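Local coordinates for possible atls1-like light-inducible protein (PDB 2XCZ) that belongs to the macrophage migration inhibitory factor family, small alpha/beta proteins that assemble as trimers, at residues I4-S9 with C58-K63. Residues are numbered along the deposited sequence; the frame is centred on the assembly and turned at random.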
loop_
_atom_site.group_PDB
_atom_site.type_symbol
_atom_site.label_atom_id
_atom_site.label_comp_id
_atom_site.label_asym_id
_atom_site.label_seq_id
_atom_site.Cartn_x
_atom_site.Cartn_y
_atom_site.Cartn_z
ATOM N N ILE A 4 0.385 5.616 -9.333
ATOM C CA ILE A 4 -0.873 5.944 -8.669
ATOM C C ILE A 4 -1.726 4.685 -8.448
ATOM O O ILE A 4 -2.206 4.064 -9.396
ATOM C CB ILE A 4 -1.622 7.089 -9.387
ATOM C CG1 ILE A 4 -2.924 7.451 -8.648
ATOM C CG2 ILE A 4 -1.824 6.774 -10.899
ATOM C CD1 ILE A 4 -3.487 8.819 -9.044
ATOM N N ASN A 5 -1.909 4.334 -7.175
ATOM C CA ASN A 5 -2.685 3.158 -6.791
ATOM C C ASN A 5 -3.967 3.617 -6.101
ATOM O O ASN A 5 -3.909 4.345 -5.110
ATOM C CB ASN A 5 -1.854 2.276 -5.843
ATOM C CG ASN A 5 -0.713 1.552 -6.537
ATOM O OD1 ASN A 5 -0.844 1.059 -7.668
ATOM N ND2 ASN A 5 0.410 1.448 -5.833
ATOM N N ILE A 6 -5.123 3.216 -6.633
ATOM C CA ILE A 6 -6.404 3.627 -6.055
ATOM C C ILE A 6 -7.069 2.442 -5.384
ATOM O O ILE A 6 -7.159 1.353 -5.957
ATOM C CB ILE A 6 -7.357 4.215 -7.131
ATOM C CG1 ILE A 6 -6.713 5.409 -7.862
ATOM C CG2 ILE A 6 -8.666 4.681 -6.496
ATOM C CD1 ILE A 6 -7.345 5.682 -9.242
ATOM N N GLN A 7 -7.531 2.661 -4.162
ATOM C CA GLN A 7 -8.270 1.660 -3.400
ATOM C C GLN A 7 -9.641 2.271 -3.075
ATOM O O GLN A 7 -9.737 3.265 -2.342
ATOM C CB GLN A 7 -7.464 1.329 -2.145
ATOM C CG GLN A 7 -8.141 0.472 -1.104
ATOM C CD GLN A 7 -7.518 0.677 0.261
ATOM O OE1 GLN A 7 -8.101 1.327 1.131
ATOM N NE2 GLN A 7 -6.306 0.157 0.446
ATOM N N ALA A 8 -10.708 1.698 -3.632
ATOM C CA ALA A 8 -12.023 2.345 -3.501
ATOM C C ALA A 8 -13.055 1.408 -2.910
ATOM O O ALA A 8 -12.950 0.197 -3.076
ATOM C CB ALA A 8 -12.498 2.898 -4.855
ATOM N N SER A 9 -14.046 1.983 -2.236
ATOM C CA SER A 9 -15.110 1.218 -1.600
ATOM C C SER A 9 -16.239 0.836 -2.556
ATOM O O SER A 9 -16.974 -0.134 -2.307
ATOM C CB SER A 9 -15.679 1.981 -0.400
ATOM O OG SER A 9 -16.434 3.111 -0.819
ATOM N N CYS A 58 -12.437 6.586 -0.844
ATOM C CA CYS A 58 -11.336 6.232 -1.710
ATOM C C CYS A 58 -10.008 6.590 -1.039
ATOM O O CYS A 58 -9.884 7.681 -0.501
ATOM C CB CYS A 58 -11.515 7.067 -2.984
ATOM S SG CYS A 58 -10.352 6.859 -4.190
ATOM N N TYR A 59 -9.040 5.666 -1.045
ATOM C CA TYR A 59 -7.657 6.018 -0.696
ATOM C C TYR A 59 -6.747 5.873 -1.906
ATOM O O TYR A 59 -6.731 4.830 -2.551
ATOM C CB TYR A 59 -7.093 5.160 0.445
ATOM C CG TYR A 59 -5.630 5.483 0.707
ATOM C CD1 TYR A 59 -5.255 6.745 1.166
ATOM C CD2 TYR A 59 -4.626 4.542 0.437
ATOM C CE1 TYR A 59 -3.918 7.064 1.371
ATOM C CE2 TYR A 59 -3.265 4.849 0.639
ATOM C CZ TYR A 59 -2.934 6.118 1.096
ATOM O OH TYR A 59 -1.605 6.430 1.311
ATOM N N VAL A 60 -5.940 6.894 -2.171
ATOM C CA VAL A 60 -5.012 6.841 -3.300
ATOM C C VAL A 60 -3.585 6.983 -2.802
ATOM O O VAL A 60 -3.314 7.837 -1.971
ATOM C CB VAL A 60 -5.280 8.003 -4.277
ATOM C CG1 VAL A 60 -4.394 7.879 -5.542
ATOM C CG2 VAL A 60 -6.776 8.056 -4.657
ATOM N N GLU A 61 -2.671 6.162 -3.310
ATOM C CA GLU A 61 -1.256 6.492 -3.100
ATOM C C GLU A 61 -0.602 6.953 -4.391
ATOM O O GLU A 61 -0.808 6.359 -5.452
ATOM C CB GLU A 61 -0.479 5.383 -2.427
ATOM C CG GLU A 61 -0.641 4.042 -2.986
ATOM C CD GLU A 61 0.400 3.062 -2.431
ATOM O OE1 GLU A 61 0.742 3.131 -1.215
ATOM O OE2 GLU A 61 0.856 2.219 -3.215
ATOM N N VAL A 62 0.126 8.058 -4.287
ATOM C CA VAL A 62 0.858 8.603 -5.400
ATOM C C VAL A 62 2.331 8.661 -5.045
ATOM O O VAL A 62 2.682 9.172 -3.995
ATOM C CB VAL A 62 0.370 10.021 -5.770
ATOM C CG1 VAL A 62 1.282 10.650 -6.839
ATOM C CG2 VAL A 62 -1.071 9.972 -6.278
ATOM N N LYS A 63 3.179 8.131 -5.927
ATOM C CA LYS A 63 4.630 8.236 -5.751
ATOM C C LYS A 63 5.275 8.753 -7.024
ATOM O O LYS A 63 4.806 8.512 -8.132
ATOM C CB LYS A 63 5.262 6.894 -5.348
ATOM C CG LYS A 63 4.716 6.297 -4.061
ATOM C CD LYS A 63 5.464 5.018 -3.715
ATOM C CE LYS A 63 4.865 4.318 -2.501
ATOM N NZ LYS A 63 4.692 5.218 -1.311
#
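Asn5 and Gln7 pair with Glu61 and Tyr59 where strands 4-8 and 58-63 run antiparallel, side by side at the centre of the four-stranded mixed sheet of the MIF fold. Their axes come within 4.7 Å of each other.

Four backbone hydrogen bonds join the strands. Asn5 and Glu61 form one hydrogen-bonded pair, and Gln7 and Tyr59 form the next. Ile4–Val62, Ile6–Val60 and Ala8–Cys58 are the non-hydrogen-bonded pairs. CA-H...O contacts supplement the backbone bonds, the shortest from Ile4 CA to Glu61 O at 3.2 Å.

The apolar side chains of Ile4, Ile6, Ala8, Cys58, Val60 and Val62 share one face. Helices 16-31 and 72-88 pack on it through Leu23, Leu27, Val80 and Ile84. With CG1 anti to the backbone N (chi1 -178°), the Ile4 branch reaches across to Val60, CG1 to CG1 at 3.5 Å, a tight carbon contact. Ile4 CD1 lies 3.8 Å from Val62 CG2, the two side chains pointing the same way. Further along, Ile6 CG2 meets Cys58 SG at 3.6 Å.

Asn5, Gln7, Tyr59 and Glu61 lie on the other face, toward the neighbouring subunits of the trimer. Tyr59 packs on Leu3 of the second subunit, and Glu61 on Tyr59 of the third. Asn5 OD1 is held by Ser41 of the same chain, so both ends of the amide are bonded and its rotation is fixed. The amide is nearly coplanar with the Glu61 carboxylate, the planes 29° apart. Asn5 ND2 donates to the anti lone pair of Glu61 OE2 in a nearly straight bond of 2.8 Å.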